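Transglutaminase elicitor (Phytophthora sojae, PDB 3TW5) probably catalyses the cross-linking of protein glutamine side chains to lysine amines, as a transglutaminase recognised as an elicitor of plant immunity. Local coordinates at residues A[204-209]-A[304-309]; A[240-245]-A[270-275]. The protein carries 1 engineered substitution. All coordinates share one frame; numbering follows the deposited sequence.

Contact 1 (A[204-209]-A[304-309])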
loop_
_atom_site.group_PDB
_atom_site.type_symbol
_atom_site.label_atom_id
_atom_site.label_comp_id
_atom_site.label_asym_id
_atom_site.label_seq_id
_atom_site.Cartn_x
_atom_site.Cartn_y
_atom_site.Cartn_z
ATOM N N TYR A 204 -1.339 -19.464 1.509
ATOM C CA TYR A 204 -0.407 -18.555 0.866
ATOM C C TYR A 204 -0.182 -17.302 1.715
ATOM O O TYR A 204 0.956 -16.879 1.907
ATOM C CB TYR A 204 -0.835 -18.190 -0.565
ATOM C CG TYR A 204 0.081 -17.152 -1.157
ATOM C CD1 TYR A 204 1.395 -17.472 -1.491
ATOM C CD2 TYR A 204 -0.341 -15.837 -1.324
ATOM C CE1 TYR A 204 2.256 -16.519 -1.997
ATOM C CE2 TYR A 204 0.516 -14.872 -1.834
ATOM C CZ TYR A 204 1.812 -15.223 -2.167
ATOM O OH TYR A 204 2.669 -14.275 -2.667
ATOM N N PHE A 205 -1.265 -16.728 2.232
ATOM C CA PHE A 205 -1.173 -15.540 3.079
ATOM C C PHE A 205 -0.185 -15.740 4.233
ATOM O O PHE A 205 0.728 -14.930 4.417
ATOM C CB PHE A 205 -2.556 -15.131 3.605
ATOM C CG PHE A 205 -2.519 -14.004 4.606
ATOM C CD1 PHE A 205 -2.277 -12.696 4.195
ATOM C CD2 PHE A 205 -2.725 -14.251 5.957
ATOM C CE1 PHE A 205 -2.240 -11.655 5.121
ATOM C CE2 PHE A 205 -2.688 -13.215 6.886
ATOM C CZ PHE A 205 -2.445 -11.917 6.465
ATOM N N HIS A 206 -0.367 -16.823 4.990
ATOM C CA HIS A 206 0.493 -17.129 6.136
ATOM C C HIS A 206 1.939 -17.363 5.706
ATOM O O HIS A 206 2.850 -16.743 6.251
ATOM C CB HIS A 206 -0.041 -18.336 6.922
ATOM C CG HIS A 206 0.609 -18.528 8.260
ATOM N ND1 HIS A 206 0.120 -17.954 9.415
ATOM C CD2 HIS A 206 1.705 -19.234 8.628
ATOM C CE1 HIS A 206 0.889 -18.295 10.435
ATOM N NE2 HIS A 206 1.858 -19.072 9.984
ATOM N N ILE A 207 2.136 -18.240 4.721
ATOM C CA ILE A 207 3.472 -18.576 4.217
ATOM C C ILE A 207 4.231 -17.332 3.743
ATOM O O ILE A 207 5.390 -17.134 4.109
ATOM C CB ILE A 207 3.411 -19.647 3.091
ATOM C CG1 ILE A 207 2.937 -20.991 3.658
ATOM C CG2 ILE A 207 4.774 -19.807 2.407
ATOM C CD1 ILE A 207 2.416 -21.961 2.613
ATOM N N ALA A 208 3.567 -16.493 2.950
ATOM C CA ALA A 208 4.165 -15.261 2.440
ATOM C C ALA A 208 4.491 -14.280 3.563
ATOM O O ALA A 208 5.614 -13.788 3.646
ATOM C CB ALA A 208 3.256 -14.609 1.401
ATOM N N SER A 209 3.512 -14.016 4.430
ATOM C CA SER A 209 3.665 -13.040 5.513
ATOM C C SER A 209 4.772 -13.420 6.487
ATOM O O SER A 209 5.551 -12.566 6.904
ATOM C CB SER A 209 2.348 -12.851 6.267
ATOM O OG SER A 209 1.306 -12.445 5.395
ATOM N N TYR A 304 -7.035 -11.857 11.389
ATOM C CA TYR A 304 -7.487 -12.821 10.399
ATOM C C TYR A 304 -7.530 -14.204 11.020
ATOM O O TYR A 304 -6.627 -14.593 11.764
ATOM C CB TYR A 304 -6.583 -12.806 9.163
ATOM C CG TYR A 304 -6.546 -11.468 8.466
ATOM C CD1 TYR A 304 -7.646 -11.010 7.738
ATOM C CD2 TYR A 304 -5.419 -10.653 8.543
ATOM C CE1 TYR A 304 -7.621 -9.776 7.101
ATOM C CE2 TYR A 304 -5.383 -9.414 7.906
ATOM C CZ TYR A 304 -6.488 -8.984 7.188
ATOM O OH TYR A 304 -6.461 -7.763 6.556
ATOM N N TYR A 305 -8.593 -14.933 10.709
ATOM C CA TYR A 305 -8.850 -16.235 11.300
ATOM C C TYR A 305 -8.952 -17.257 10.181
ATOM O O TYR A 305 -9.724 -17.080 9.235
ATOM C CB TYR A 305 -10.144 -16.201 12.125
ATOM C CG TYR A 305 -10.294 -14.951 12.968
ATOM C CD1 TYR A 305 -9.807 -14.903 14.276
ATOM C CD2 TYR A 305 -10.910 -13.810 12.451
ATOM C CE1 TYR A 305 -9.937 -13.753 15.048
ATOM C CE2 TYR A 305 -11.043 -12.655 13.211
ATOM C CZ TYR A 305 -10.555 -12.632 14.508
ATOM O OH TYR A 305 -10.689 -11.485 15.261
ATOM N N TYR A 306 -8.164 -18.320 10.289
ATOM C CA TYR A 306 -8.131 -19.345 9.261
ATOM C C TYR A 306 -7.671 -20.700 9.778
ATOM O O TYR A 306 -6.929 -20.791 10.760
ATOM C CB TYR A 306 -7.262 -18.898 8.073
ATOM C CG TYR A 306 -5.922 -18.286 8.435
ATOM C CD1 TYR A 306 -5.796 -16.915 8.660
ATOM C CD2 TYR A 306 -4.777 -19.077 8.531
ATOM C CE1 TYR A 306 -4.566 -16.347 8.986
ATOM C CE2 TYR A 306 -3.540 -18.519 8.853
ATOM C CZ TYR A 306 -3.444 -17.155 9.080
ATOM O OH TYR A 306 -2.225 -16.605 9.396
ATOM N N LEU A 307 -8.142 -21.751 9.116
ATOM C CA LEU A 307 -7.652 -23.101 9.343
ATOM C C LEU A 307 -6.547 -23.377 8.340
ATOM O O LEU A 307 -6.745 -23.201 7.140
ATOM C CB LEU A 307 -8.772 -24.130 9.147
ATOM C CG LEU A 307 -9.957 -24.211 10.114
ATOM C CD1 LEU A 307 -11.030 -25.123 9.536
ATOM C CD2 LEU A 307 -9.519 -24.695 11.494
ATOM N N LEU A 308 -5.387 -23.794 8.826
ATOM C CA LEU A 308 -4.316 -24.246 7.945
ATOM C C LEU A 308 -4.347 -25.764 7.825
ATOM O O LEU A 308 -4.539 -26.469 8.821
ATOM C CB LEU A 308 -2.950 -23.775 8.449
ATOM C CG LEU A 308 -2.605 -22.287 8.338
ATOM C CD1 LEU A 308 -1.208 -22.033 8.882
ATOM C CD2 LEU A 308 -2.713 -21.793 6.902
ATOM N N GLU A 309 -4.171 -26.262 6.605
ATOM C CA GLU A 309 -4.137 -27.700 6.360
ATOM C C GLU A 309 -2.704 -28.213 6.367
ATOM O O GLU A 309 -1.842 -27.691 5.655
ATOM C CB GLU A 309 -4.815 -28.041 5.037
ATOM C CG GLU A 309 -6.299 -27.740 5.011
ATOM C CD GLU A 309 -6.831 -27.552 3.605
ATOM O OE1 GLU A 309 -6.097 -27.848 2.642
ATOM O OE2 GLU A 309 -7.986 -27.105 3.461
#
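F205 packs its ring against two tyrosines of the strand. Its CZ comes within 3.8 Å of Y304 CD2, the two rings meeting obliquely with planes 71° apart, while CE1 of Y306 lies near the plane of the F205 ring, at its edge, 4.1 Å from F205 CD2. With CG anti to the backbone N, the phenyl group reaches from the helix to the sheet. H206, one residue on, makes the polar bond of the interface: its ND1 and the OH of Y306 are 2.7 Å apart in a nearly straight hydrogen bond (169°) lying close to both ring planes, and either group could be the donor. This is helix-on-sheet packing in a protein whose family is assigned to the papain-like CA peptidase clan: segment 204-209 of helix 202-215 crosses segment 304-309 of strand 299-310 nearly at right angles (85°), and Y304, Y306 and L308 alternate along the strand to face it. L308 completes the setting of the imidazole, its CD1 standing over one face as a CH-pi contact 4.1 Å from the H206 ring centroid, and F238 meets the same ring edge-to-face. Farther along, S209 OG turns back to F205 O at 2.7 Å.

Contact 2 (A[240-245]-A[270-275]); sequences VYEQTE and LVYVKS
Y241 N and E242 N both donate to the carbonyl oxygen of K274, at 2.7 Å from Y241 N to K274 O and 3.0 Å from E242 N to the same oxygen. Two consecutive residues set against one make a classic beta bulge, which shifts the register of antiparallel strands 232-246 and 269-280 by one. Beyond it the regular pattern resumes: K274 N returns a bond to E242 O, and T244 and Y272 form a hydrogen-bonded pair, with Y272 N to T244 O at 2.8 Å.

On the face carrying E242, T244, Y272 and K274, the E242 carboxylate sits at the edge of the Y272 ring, OE2 being 3.3 Å from Y272 CD2 and the two planes 51° apart. The trans first torsions of E242 (-168°) and Y272 (169°) accompany an oblique crossing of the two side chains on this face. T244 OG1 donates to E242 OE2 at 2.6 Å, approaching on the anti side, and so helps fix the carboxylate's rotation. On the face carrying V240, V273 and S275, V240 CG1 meets V273 CG1 at 4.0 Å, and S275 OG is hydrogen-bonded to Y306 OH.

Farther out, Y303 meets Y241 edge-to-face and K274 by cation-pi, while Y305 packs on Y272 and K274. A bound CXS molecule, probably from the crystallisation liquor, hydrogen-bonds through its nitrogen to E242 OE2. Leaving that probably adventitious partner aside, the T244 hydroxyl donor and, more weakly, K274 NZ, 5.9 Å from E242 OE1 and not in contact with it, would probably favour the charged carboxylate.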
loop_
_atom_site.group_PDB
_atom_site.type_symbol
_atom_site.label_atom_id
_atom_site.label_comp_id
_atom_site.label_asym_id
_atom_site.label_seq_id
_atom_site.Cartn_x
_atom_site.Cartn_y
_atom_site.Cartn_z
ATOM N N VAL A 240 1.513 -13.701 14.725
ATOM C CA VAL A 240 0.615 -14.814 15.005
ATOM C C VAL A 240 0.219 -14.755 16.478
ATOM O O VAL A 240 1.076 -14.801 17.366
ATOM C CB VAL A 240 1.275 -16.179 14.684
ATOM C CG1 VAL A 240 0.311 -17.328 14.963
ATOM C CG2 VAL A 240 1.745 -16.222 13.236
ATOM N N TYR A 241 -1.082 -14.642 16.727
ATOM C CA TYR A 241 -1.605 -14.508 18.083
ATOM C C TYR A 241 -2.041 -15.840 18.692
ATOM O O TYR A 241 -2.055 -15.987 19.912
ATOM C CB TYR A 241 -2.763 -13.511 18.107
ATOM C CG TYR A 241 -2.332 -12.062 18.196
ATOM C CD1 TYR A 241 -1.706 -11.426 17.123
ATOM C CD2 TYR A 241 -2.565 -11.320 19.353
ATOM C CE1 TYR A 241 -1.313 -10.090 17.204
ATOM C CE2 TYR A 241 -2.180 -9.984 19.444
ATOM C CZ TYR A 241 -1.555 -9.377 18.368
ATOM O OH TYR A 241 -1.177 -8.058 18.459
ATOM N N GLU A 242 -2.394 -16.802 17.843
ATOM C CA GLU A 242 -2.848 -18.107 18.309
ATOM C C GLU A 242 -2.636 -19.212 17.278
ATOM O O GLU A 242 -2.983 -19.059 16.105
ATOM C CB GLU A 242 -4.328 -18.048 18.701
ATOM C CG GLU A 242 -4.817 -19.270 19.472
ATOM C CD GLU A 242 -6.329 -19.371 19.540
ATOM O OE1 GLU A 242 -6.994 -18.358 19.857
ATOM O OE2 GLU A 242 -6.852 -20.476 19.285
ATOM N N GLN A 243 -2.060 -20.322 17.732
ATOM C CA GLN A 243 -2.017 -21.561 16.964
ATOM C C GLN A 243 -2.631 -22.660 17.816
ATOM O O GLN A 243 -2.177 -22.915 18.936
ATOM C CB GLN A 243 -0.584 -21.935 16.590
ATOM C CG GLN A 243 0.050 -21.039 15.545
ATOM C CD GLN A 243 1.480 -21.436 15.235
ATOM O OE1 GLN A 243 1.760 -22.585 14.890
ATOM N NE2 GLN A 243 2.397 -20.482 15.352
ATOM N N THR A 244 -3.672 -23.297 17.290
ATOM C CA THR A 244 -4.372 -24.355 18.006
ATOM C C THR A 244 -4.560 -25.550 17.083
ATOM O O THR A 244 -5.323 -25.482 16.120
ATOM C CB THR A 244 -5.737 -23.869 18.544
ATOM O OG1 THR A 244 -5.543 -22.723 19.384
ATOM C CG2 THR A 244 -6.429 -24.961 19.346
ATOM N N GLU A 245 -3.851 -26.635 17.375
ATOM C CA GLU A 245 -3.974 -27.863 16.594
ATOM C C GLU A 245 -5.377 -28.444 16.734
ATOM O O GLU A 245 -5.987 -28.368 17.806
ATOM C CB GLU A 245 -2.929 -28.897 17.020
ATOM C CG GLU A 245 -1.486 -28.479 16.752
ATOM C CD GLU A 245 -0.476 -29.582 17.053
ATOM O OE1 GLU A 245 0.520 -29.691 16.301
ATOM O OE2 GLU A 245 -0.675 -30.341 18.033
ATOM N N LEU A 270 -5.345 -30.241 11.123
ATOM C CA LEU A 270 -5.652 -28.822 10.976
ATOM C C LEU A 270 -5.038 -27.992 12.100
ATOM O O LEU A 270 -4.782 -28.502 13.192
ATOM C CB LEU A 270 -7.169 -28.606 10.932
ATOM C CG LEU A 270 -8.006 -29.399 9.923
ATOM C CD1 LEU A 270 -9.470 -29.291 10.278
ATOM C CD2 LEU A 270 -7.763 -28.934 8.491
ATOM N N VAL A 271 -4.785 -26.716 11.815
ATOM C CA VAL A 271 -4.350 -25.767 12.835
ATOM C C VAL A 271 -5.152 -24.484 12.684
ATOM O O VAL A 271 -5.111 -23.842 11.636
ATOM C CB VAL A 271 -2.828 -25.453 12.754
ATOM C CG1 VAL A 271 -2.449 -24.361 13.746
ATOM C CG2 VAL A 271 -1.996 -26.695 13.017
ATOM N N TYR A 272 -5.895 -24.125 13.727
ATOM C CA TYR A 272 -6.606 -22.854 13.759
ATOM C C TYR A 272 -5.612 -21.754 14.071
ATOM O O TYR A 272 -4.908 -21.811 15.080
ATOM C CB TYR A 272 -7.722 -22.871 14.807
ATOM C CG TYR A 272 -8.330 -21.508 15.084
ATOM C CD1 TYR A 272 -9.339 -20.994 14.272
ATOM C CD2 TYR A 272 -7.895 -20.734 16.158
ATOM C CE1 TYR A 272 -9.898 -19.750 14.521
ATOM C CE2 TYR A 272 -8.445 -19.488 16.414
ATOM C CZ TYR A 272 -9.446 -19.002 15.592
ATOM O OH TYR A 272 -9.996 -17.766 15.842
ATOM N N VAL A 273 -5.551 -20.757 13.198
ATOM C CA VAL A 273 -4.625 -19.649 13.377
ATOM C C VAL A 273 -5.379 -18.331 13.446
ATOM O O VAL A 273 -6.279 -18.072 12.648
ATOM C CB VAL A 273 -3.547 -19.597 12.258
ATOM C CG1 VAL A 273 -2.577 -18.436 12.479
ATOM C CG2 VAL A 273 -2.781 -20.911 12.184
ATOM N N LYS A 274 -5.016 -17.522 14.434
ATOM C CA LYS A 274 -5.438 -16.138 14.508
ATOM C C LYS A 274 -4.180 -15.287 14.457
ATOM O O LYS A 274 -3.290 -15.424 15.304
ATOM C CB LYS A 274 -6.215 -15.879 15.798
ATOM C CG LYS A 274 -6.476 -14.405 16.100
ATOM C CD LYS A 274 -7.193 -14.248 17.432
ATOM C CE LYS A 274 -7.187 -12.810 17.901
ATOM N NZ LYS A 274 -7.985 -12.636 19.136
ATOM N N SER A 275 -4.102 -14.425 13.445
ATOM C CA SER A 275 -2.931 -13.579 13.226
ATOM C C SER A 275 -3.347 -12.165 12.860
ATOM O O SER A 275 -4.471 -11.940 12.411
ATOM C CB SER A 275 -2.033 -14.166 12.135
ATOM O OG SER A 275 -2.741 -14.314 10.918
#

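The two contacts share one antiparallel sheet, their centres about 9 Å apart. Strand 269-280 lies between 232-246 and 299-310, so the strand pairing of contact 2 continues directly into the strand on which the helix of contact 1 rests. Y304 N and S275 O join the neighbouring strands at 2.8 Å, a probable hydrogen bond. A second probable one, Y306 OH to S275 OG at 2.8 Å, extends the polar chain from H206 into contact 2. The imidazole also packs on that strand pair, H206 CE1 lying 3.6 Å from V240 CG2. The CXS molecule belongs to the face carrying E242, whereas helix 202-215 covers the face bearing V240 and V273.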